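Local coordinates for succinoglycan biosynthesis protein (Bacillus cereus ATCC 14579, PDB 2QGM), which is of unproven function but belongs to the erythromycin esterase-like family and, by its name, may take part in succinoglycan biosynthesis, at residues A305-E317 / Y421-I433. Residues are numbered along the deposited sequence; the frame is centred on the assembly and turned at random.
Sequences AHNIHIAKGIIDE and YFDTSLLEQFDII
The ring of Phe-430 meets Asn-307 at about a right angle, CZ of Phe-430 3.7 Å from CG of Asn-307, whose ND2 is hydrogen-bonded to O of Ser-341. CB of Gln-429 lies over the centre of one face of Phe-430, 3.8 Å above the ring plane, while the backbone O of Asn-307 lies in plane at the edge. CD1 of Ile-310 reaches CE1 of Phe-430 at 3.8 Å, and CB of Ala-311 touches it too. Over one face of Phe-422, offset toward the rim, sits CB of Asp-316; the carboxylate, whose OD1 accepts from N of Leu-319, is tilted 36° from the ring. Ile-315 fits between the two aromatics, CG2 against CB of Phe-422 and CD1 turned to Phe-430.

Lys-312 makes the polar link. N of Lys-312 donates almost straight to O of Gln-429 (3.0 Å), on a lone pair. The side chain bends at chi3 (-74°), bringing NZ of Lys-312 around to O of Leu-427 at 2.7 Å, nearly head-on to the carbonyl. NZ of Lys-312 also forms a salt bridge with OD1 of Asp-431 (2.8 Å), approaching from above the carboxylate plane; OD2 of Asp-431 accepts from Thr-338 N. Helix 307-310 and the loop after it, downstream of strand 301-304, thus pack on strand 421-425, helix 426-429 and the residues entering strand 432-439, linking connections of two mixed-sheet strands within the erythromycin esterase family region.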
ATOM      1  N   ALA A 305      -1.720   0.532  -0.824  1.00 12.31           N
ATOM      2  CA  ALA A 305      -1.658  -0.908  -0.591  1.00 11.49           C
ATOM      3  C   ALA A 305      -3.056  -1.478  -0.687  1.00 13.80           C
ATOM      4  O   ALA A 305      -4.010  -0.746  -0.921  1.00 13.76           O
ATOM      5  CB  ALA A 305      -1.075  -1.179   0.796  1.00 15.40           C
ATOM      6  N   HIS A 306      -3.172  -2.786  -0.524  1.00 13.27           N
ATOM      7  CA  HIS A 306      -4.475  -3.420  -0.568  1.00 14.73           C
ATOM      8  C   HIS A 306      -5.273  -2.974   0.658  1.00 13.73           C
ATOM      9  O   HIS A 306      -4.692  -2.570   1.662  1.00 15.29           O
ATOM     10  CB  HIS A 306      -4.323  -4.939  -0.533  1.00 15.01           C
ATOM     11  CG  HIS A 306      -5.581  -5.675  -0.872  1.00 17.89           C
ATOM     12  ND1 HIS A 306      -6.655  -5.763  -0.011  1.00 17.46           N
ATOM     13  CD2 HIS A 306      -5.951  -6.331  -1.998  1.00 18.61           C
ATOM     14  CE1 HIS A 306      -7.630  -6.437  -0.592  1.00 17.99           C
ATOM     15  NE2 HIS A 306      -7.228  -6.792  -1.801  1.00 17.16           N
ATOM     16  N   ASN A 307      -6.599  -3.040   0.572  1.00 14.38           N
ATOM     17  CA  ASN A 307      -7.462  -2.691   1.704  1.00 14.92           C
ATOM     18  C   ASN A 307      -6.969  -3.406   2.955  1.00 16.75           C
ATOM     19  O   ASN A 307      -6.920  -2.836   4.040  1.00 14.41           O
ATOM     20  CB  ASN A 307      -8.902  -3.155   1.468  1.00 16.36           C
ATOM     21  CG  ASN A 307      -9.718  -2.181   0.643  1.00 13.24           C
ATOM     22  OD1 ASN A 307      -9.316  -1.040   0.407  1.00 16.24           O
ATOM     23  ND2 ASN A 307     -10.899  -2.626   0.220  1.00 15.05           N
ATOM     24  N   ILE A 308      -6.632  -4.679   2.798  1.00 15.95           N
ATOM     25  CA  ILE A 308      -6.170  -5.492   3.916  1.00 18.89           C
ATOM     26  C   ILE A 308      -5.046  -4.860   4.741  1.00 17.99           C
ATOM     27  O   ILE A 308      -5.087  -4.885   5.973  1.00 17.68           O
ATOM     28  CB  ILE A 308      -5.692  -6.867   3.411  1.00 19.60           C
ATOM     29  CG1 ILE A 308      -6.877  -7.655   2.856  1.00 23.08           C
ATOM     30  CG2 ILE A 308      -4.968  -7.613   4.532  1.00 22.64           C
ATOM     31  CD1 ILE A 308      -7.930  -8.014   3.884  1.00 26.10           C
ATOM     32  N   HIS A 309      -4.051  -4.297   4.064  1.00 16.33           N
ATOM     33  CA  HIS A 309      -2.908  -3.706   4.748  1.00 17.75           C
ATOM     34  C   HIS A 309      -3.101  -2.309   5.326  1.00 18.70           C
ATOM     35  O   HIS A 309      -2.459  -1.962   6.313  1.00 18.32           O
ATOM     36  CB  HIS A 309      -1.690  -3.716   3.814  1.00 16.98           C
ATOM     37  CG  HIS A 309      -1.267  -5.090   3.401  1.00 18.61           C
ATOM     38  ND1 HIS A 309      -0.654  -5.971   4.262  1.00 19.54           N
ATOM     39  CD2 HIS A 309      -1.411  -5.748   2.224  1.00 20.65           C
ATOM     40  CE1 HIS A 309      -0.436  -7.115   3.635  1.00 20.24           C
ATOM     41  NE2 HIS A 309      -0.887  -7.004   2.398  1.00 19.33           N
ATOM     42  N   ILE A 310      -3.975  -1.502   4.728  1.00 16.44           N
ATOM     43  CA  ILE A 310      -4.187  -0.156   5.245  1.00 16.67           C
ATOM     44  C   ILE A 310      -5.275  -0.063   6.316  1.00 15.33           C
ATOM     45  O   ILE A 310      -5.337   0.920   7.059  1.00 15.84           O
ATOM     46  CB  ILE A 310      -4.500   0.855   4.098  1.00 18.60           C
ATOM     47  CG1 ILE A 310      -5.808   0.500   3.399  1.00 18.38           C
ATOM     48  CG2 ILE A 310      -3.346   0.877   3.103  1.00 19.22           C
ATOM     49  CD1 ILE A 310      -7.022   1.228   3.959  1.00 21.45           C
ATOM     50  N   ALA A 311      -6.114  -1.095   6.412  1.00 16.96           N
ATOM     51  CA  ALA A 311      -7.220  -1.131   7.377  1.00 15.64           C
ATOM     52  C   ALA A 311      -6.820  -0.977   8.840  1.00 17.84           C
ATOM     53  O   ALA A 311      -5.743  -1.395   9.257  1.00 17.57           O
ATOM     54  CB  ALA A 311      -8.007  -2.431   7.206  1.00 16.42           C
ATOM     55  N   LYS A 312      -7.719  -0.385   9.615  1.00 17.16           N
ATOM     56  CA  LYS A 312      -7.487  -0.175  11.031  1.00 17.15           C
ATOM     57  C   LYS A 312      -7.570  -1.490  11.801  1.00 18.35           C
ATOM     58  O   LYS A 312      -6.969  -1.632  12.872  1.00 17.83           O
ATOM     59  CB  LYS A 312      -8.519   0.807  11.588  1.00 16.81           C
ATOM     60  CG  LYS A 312      -8.445   2.179  10.953  1.00 18.93           C
ATOM     61  CD  LYS A 312      -9.494   3.120  11.515  1.00 17.93           C
ATOM     62  CE  LYS A 312     -10.890   2.786  11.008  1.00 19.17           C
ATOM     63  NZ  LYS A 312     -11.907   3.759  11.518  1.00 19.99           N
ATOM     64  N   GLY A 313      -8.313  -2.447  11.253  1.00 18.47           N
ATOM     65  CA  GLY A 313      -8.472  -3.728  11.919  1.00 20.06           C
ATOM     66  C   GLY A 313      -8.214  -4.954  11.067  1.00 21.01           C
ATOM     67  O   GLY A 313      -7.519  -4.889  10.054  1.00 19.71           O
ATOM     68  N   ILE A 314      -8.791  -6.078  11.482  1.00 22.02           N
ATOM     69  CA  ILE A 314      -8.618  -7.347  10.780  1.00 23.87           C
ATOM     70  C   ILE A 314      -9.822  -7.768   9.947  1.00 23.17           C
ATOM     71  O   ILE A 314     -10.928  -7.920  10.463  1.00 22.69           O
ATOM     72  CB  ILE A 314      -8.328  -8.485  11.769  1.00 27.34           C
ATOM     73  CG1 ILE A 314      -9.088  -8.230  13.075  1.00 31.34           C
ATOM     74  CG2 ILE A 314      -6.826  -8.612  11.991  1.00 32.02           C
ATOM     75  CD1 ILE A 314      -9.217  -9.444  13.988  1.00 32.34           C
ATOM     76  N   ILE A 315      -9.586  -7.984   8.660  1.00 22.53           N
ATOM     77  CA  ILE A 315     -10.637  -8.415   7.758  1.00 23.68           C
ATOM     78  C   ILE A 315     -10.536  -9.923   7.550  1.00 23.84           C
ATOM     79  O   ILE A 315     -11.508 -10.650   7.746  1.00 24.02           O
ATOM     80  CB  ILE A 315     -10.524  -7.696   6.404  1.00 22.86           C
ATOM     81  CG1 ILE A 315     -10.673  -6.193   6.605  1.00 22.36           C
ATOM     82  CG2 ILE A 315     -11.590  -8.204   5.452  1.00 22.84           C
ATOM     83  CD1 ILE A 315     -10.581  -5.401   5.321  1.00 21.73           C
ATOM     84  N   ASP A 316      -9.347 -10.377   7.166  1.00 25.70           N
ATOM     85  CA  ASP A 316      -9.059 -11.790   6.925  1.00 26.52           C
ATOM     86  C   ASP A 316      -8.193 -12.267   8.094  1.00 28.04           C
ATOM     87  O   ASP A 316      -6.968 -12.186   8.045  1.00 26.14           O
ATOM     88  CB  ASP A 316      -8.283 -11.941   5.610  1.00 27.02           C
ATOM     89  CG  ASP A 316      -8.215 -13.379   5.123  1.00 28.50           C
ATOM     90  OD1 ASP A 316      -8.141 -14.295   5.966  1.00 29.41           O
ATOM     91  OD2 ASP A 316      -8.226 -13.588   3.890  1.00 28.84           O
ATOM     92  N   GLU A 317      -8.827 -12.769   9.145  1.00 29.28           N
ATOM     93  CA  GLU A 317      -8.083 -13.201  10.323  1.00 30.97           C
ATOM     94  C   GLU A 317      -7.133 -14.380  10.125  1.00 30.48           C
ATOM     95  O   GLU A 317      -6.110 -14.465  10.800  1.00 30.23           O
ATOM     96  CB  GLU A 317      -9.055 -13.513  11.464  1.00 33.66           C
ATOM     97  CG  GLU A 317      -8.381 -13.653  12.824  1.00 37.50           C
ATOM     98  CD  GLU A 317      -9.386 -13.611  13.957  1.00 40.80           C
ATOM     99  OE1 GLU A 317     -10.154 -12.626  14.023  1.00 42.78           O
ATOM    100  OE2 GLU A 317      -9.403 -14.545  14.785  1.00 42.29           O
ATOM    101  N   TYR A 421     -15.541 -12.946   0.863  1.00 24.25           N
ATOM    102  CA  TYR A 421     -16.374 -12.077   1.696  1.00 23.21           C
ATOM    103  C   TYR A 421     -16.030 -12.343   3.154  1.00 24.22           C
ATOM    104  O   TYR A 421     -15.866 -13.494   3.562  1.00 25.02           O
ATOM    105  CB  TYR A 421     -17.859 -12.329   1.430  1.00 24.10           C
ATOM    106  CG  TYR A 421     -18.363 -11.552   0.239  1.00 23.03           C
ATOM    107  CD1 TYR A 421     -18.576 -10.177   0.321  1.00 22.99           C
ATOM    108  CD2 TYR A 421     -18.584 -12.179  -0.981  1.00 24.14           C
ATOM    109  CE1 TYR A 421     -18.997  -9.445  -0.789  1.00 23.47           C
ATOM    110  CE2 TYR A 421     -19.001 -11.462  -2.098  1.00 22.94           C
ATOM    111  CZ  TYR A 421     -19.206 -10.095  -1.998  1.00 23.64           C
ATOM    112  OH  TYR A 421     -19.611  -9.389  -3.104  1.00 22.13           O
ATOM    113  N   PHE A 422     -15.917 -11.273   3.934  1.00 22.99           N
ATOM    114  CA  PHE A 422     -15.551 -11.381   5.335  1.00 22.62           C
ATOM    115  C   PHE A 422     -16.440 -10.561   6.255  1.00 24.18           C
ATOM    116  O   PHE A 422     -16.678  -9.376   6.012  1.00 23.48           O
ATOM    117  CB  PHE A 422     -14.096 -10.951   5.500  1.00 23.38           C
ATOM    118  CG  PHE A 422     -13.132 -11.782   4.705  1.00 24.26           C
ATOM    119  CD1 PHE A 422     -12.578 -12.937   5.251  1.00 25.45           C
ATOM    120  CD2 PHE A 422     -12.813 -11.438   3.393  1.00 23.49           C
ATOM    121  CE1 PHE A 422     -11.718 -13.743   4.499  1.00 25.40           C
ATOM    122  CE2 PHE A 422     -11.958 -12.234   2.629  1.00 25.65           C
ATOM    123  CZ  PHE A 422     -11.408 -13.390   3.183  1.00 26.09           C
ATOM    124  N   ASP A 423     -16.922 -11.203   7.313  1.00 25.11           N
ATOM    125  CA  ASP A 423     -17.795 -10.545   8.268  1.00 25.90           C
ATOM    126  C   ASP A 423     -17.027  -9.573   9.159  1.00 25.15           C
ATOM    127  O   ASP A 423     -16.119  -9.963   9.894  1.00 23.25           O
ATOM    128  CB  ASP A 423     -18.513 -11.589   9.123  1.00 30.24           C
ATOM    129  CG  ASP A 423     -19.590 -10.980   9.988  1.00 33.04           C
ATOM    130  OD1 ASP A 423     -19.242 -10.251  10.938  1.00 36.18           O
ATOM    131  OD2 ASP A 423     -20.784 -11.220   9.710  1.00 35.41           O
ATOM    132  N   THR A 424     -17.407  -8.302   9.085  1.00 25.01           N
ATOM    133  CA  THR A 424     -16.759  -7.261   9.869  1.00 24.72           C
ATOM    134  C   THR A 424     -17.553  -5.958   9.779  1.00 25.16           C
ATOM    135  O   THR A 424     -18.598  -5.901   9.133  1.00 25.02           O
ATOM    136  CB  THR A 424     -15.314  -7.011   9.363  1.00 25.38           C
ATOM    137  OG1 THR A 424     -14.664  -6.053  10.206  1.00 26.58           O
ATOM    138  CG2 THR A 424     -15.338  -6.485   7.934  1.00 25.03           C
ATOM    139  N   SER A 425     -17.045  -4.920  10.435  1.00 24.63           N
ATOM    140  CA  SER A 425     -17.682  -3.610  10.426  1.00 23.53           C
ATOM    141  C   SER A 425     -16.902  -2.699   9.495  1.00 22.62           C
ATOM    142  O   SER A 425     -15.669  -2.687   9.524  1.00 22.38           O
ATOM    143  CB  SER A 425     -17.699  -3.022  11.836  1.00 25.93           C
ATOM    144  OG  SER A 425     -17.769  -1.611  11.811  1.00 28.52           O
ATOM    145  N   LEU A 426     -17.611  -1.930   8.676  1.00 21.32           N
ATOM    146  CA  LEU A 426     -16.941  -1.032   7.736  1.00 20.50           C
ATOM    147  C   LEU A 426     -16.165   0.082   8.438  1.00 19.56           C
ATOM    148  O   LEU A 426     -15.012   0.326   8.099  1.00 17.18           O
ATOM    149  CB  LEU A 426     -17.957  -0.439   6.758  1.00 18.76           C
ATOM    150  CG  LEU A 426     -17.329   0.173   5.500  1.00 19.25           C
ATOM    151  CD1 LEU A 426     -16.723  -0.917   4.608  1.00 18.60           C
ATOM    152  CD2 LEU A 426     -18.400   0.947   4.746  1.00 19.07           C
ATOM    153  N   LEU A 427     -16.792   0.752   9.408  1.00 20.35           N
ATOM    154  CA  LEU A 427     -16.126   1.828  10.146  1.00 19.93           C
ATOM    155  C   LEU A 427     -14.923   1.283  10.923  1.00 20.65           C
ATOM    156  O   LEU A 427     -13.920   1.972  11.111  1.00 21.04           O
ATOM    157  CB  LEU A 427     -17.097   2.488  11.128  1.00 22.27           C
ATOM    158  CG  LEU A 427     -16.445   3.494  12.079  1.00 23.17           C
ATOM    159  CD1 LEU A 427     -15.887   4.684  11.285  1.00 21.91           C
ATOM    160  CD2 LEU A 427     -17.460   3.960  13.106  1.00 24.88           C
ATOM    161  N   GLU A 428     -15.045   0.041  11.377  1.00 21.41           N
ATOM    162  CA  GLU A 428     -13.992  -0.631  12.126  1.00 23.20           C
ATOM    163  C   GLU A 428     -12.712  -0.680  11.301  1.00 21.86           C
ATOM    164  O   GLU A 428     -11.605  -0.577  11.835  1.00 19.96           O
ATOM    165  CB  GLU A 428     -14.452  -2.058  12.454  1.00 25.36           C
ATOM    166  CG  GLU A 428     -13.506  -2.877  13.313  1.00 30.13           C
ATOM    167  CD  GLU A 428     -13.994  -4.307  13.496  1.00 33.09           C
ATOM    168  OE1 GLU A 428     -15.202  -4.496  13.751  1.00 35.11           O
ATOM    169  OE2 GLU A 428     -13.171  -5.243  13.394  1.00 36.23           O
ATOM    170  N   GLN A 429     -12.880  -0.832   9.991  1.00 20.97           N
ATOM    171  CA  GLN A 429     -11.757  -0.938   9.072  1.00 18.93           C
ATOM    172  C   GLN A 429     -11.348   0.361   8.395  1.00 18.71           C
ATOM    173  O   GLN A 429     -10.156   0.643   8.264  1.00 18.30           O
ATOM    174  CB  GLN A 429     -12.086  -1.967   7.982  1.00 18.95           C
ATOM    175  CG  GLN A 429     -12.616  -3.280   8.530  1.00 18.48           C
ATOM    176  CD  GLN A 429     -11.601  -3.986   9.383  1.00 21.19           C
ATOM    177  OE1 GLN A 429     -11.923  -4.963  10.077  1.00 22.90           O
ATOM    178  NE2 GLN A 429     -10.364  -3.513   9.340  1.00 15.31           N
ATOM    179  N   PHE A 430     -12.329   1.159   7.974  1.00 18.37           N
ATOM    180  CA  PHE A 430     -12.033   2.389   7.248  1.00 17.94           C
ATOM    181  C   PHE A 430     -12.716   3.655   7.761  1.00 17.79           C
ATOM    182  O   PHE A 430     -13.910   3.652   8.074  1.00 17.55           O
ATOM    183  CB  PHE A 430     -12.416   2.209   5.773  1.00 17.33           C
ATOM    184  CG  PHE A 430     -11.980   0.887   5.171  1.00 15.84           C
ATOM    185  CD1 PHE A 430     -10.633   0.531   5.116  1.00 16.47           C
ATOM    186  CD2 PHE A 430     -12.924   0.019   4.618  1.00 18.18           C
ATOM    187  CE1 PHE A 430     -10.232  -0.666   4.515  1.00 14.95           C
ATOM    188  CE2 PHE A 430     -12.534  -1.180   4.015  1.00 18.22           C
ATOM    189  CZ  PHE A 430     -11.182  -1.525   3.962  1.00 16.49           C
ATOM    190  N   ASP A 431     -11.964   4.752   7.822  1.00 16.77           N
ATOM    191  CA  ASP A 431     -12.526   6.027   8.258  1.00 17.01           C
ATOM    192  C   ASP A 431     -13.386   6.546   7.107  1.00 17.26           C
ATOM    193  O   ASP A 431     -14.487   7.065   7.309  1.00 16.49           O
ATOM    194  CB  ASP A 431     -11.411   7.051   8.532  1.00 17.93           C
ATOM    195  CG  ASP A 431     -10.524   6.666   9.704  1.00 20.65           C
ATOM    196  OD1 ASP A 431     -11.065   6.339  10.779  1.00 21.41           O
ATOM    197  OD2 ASP A 431      -9.283   6.706   9.556  1.00 22.15           O
ATOM    198  N   ILE A 432     -12.853   6.378   5.901  1.00 16.46           N
ATOM    199  CA  ILE A 432     -13.461   6.840   4.664  1.00 16.70           C
ATOM    200  C   ILE A 432     -13.388   5.748   3.607  1.00 16.73           C
ATOM    201  O   ILE A 432     -12.518   4.882   3.655  1.00 17.61           O
ATOM    202  CB  ILE A 432     -12.672   8.068   4.123  1.00 16.85           C
ATOM    203  CG1 ILE A 432     -12.670   9.180   5.158  1.00 14.96           C
ATOM    204  CG2 ILE A 432     -13.275   8.578   2.814  1.00 16.01           C
ATOM    205  CD1 ILE A 432     -11.604  10.224   4.917  1.00 15.29           C
ATOM    206  N   ILE A 433     -14.317   5.777   2.663  1.00 18.54           N
ATOM    207  CA  ILE A 433     -14.284   4.823   1.569  1.00 15.97           C
ATOM    208  C   ILE A 433     -14.628   5.552   0.285  1.00 16.67           C
ATOM    209  O   ILE A 433     -15.302   6.583   0.305  1.00 16.49           O
ATOM    210  CB  ILE A 433     -15.311   3.655   1.732  1.00 16.37           C
ATOM    211  CG1 ILE A 433     -16.737   4.204   1.799  1.00 16.62           C
ATOM    212  CG2 ILE A 433     -14.984   2.835   2.964  1.00 16.76           C
ATOM    213  CD1 ILE A 433     -17.791   3.143   1.580  1.00 21.54           C
TER
HETATM  214  O   HOH W   1     -10.558  -4.974  14.062  1.00 36.85           O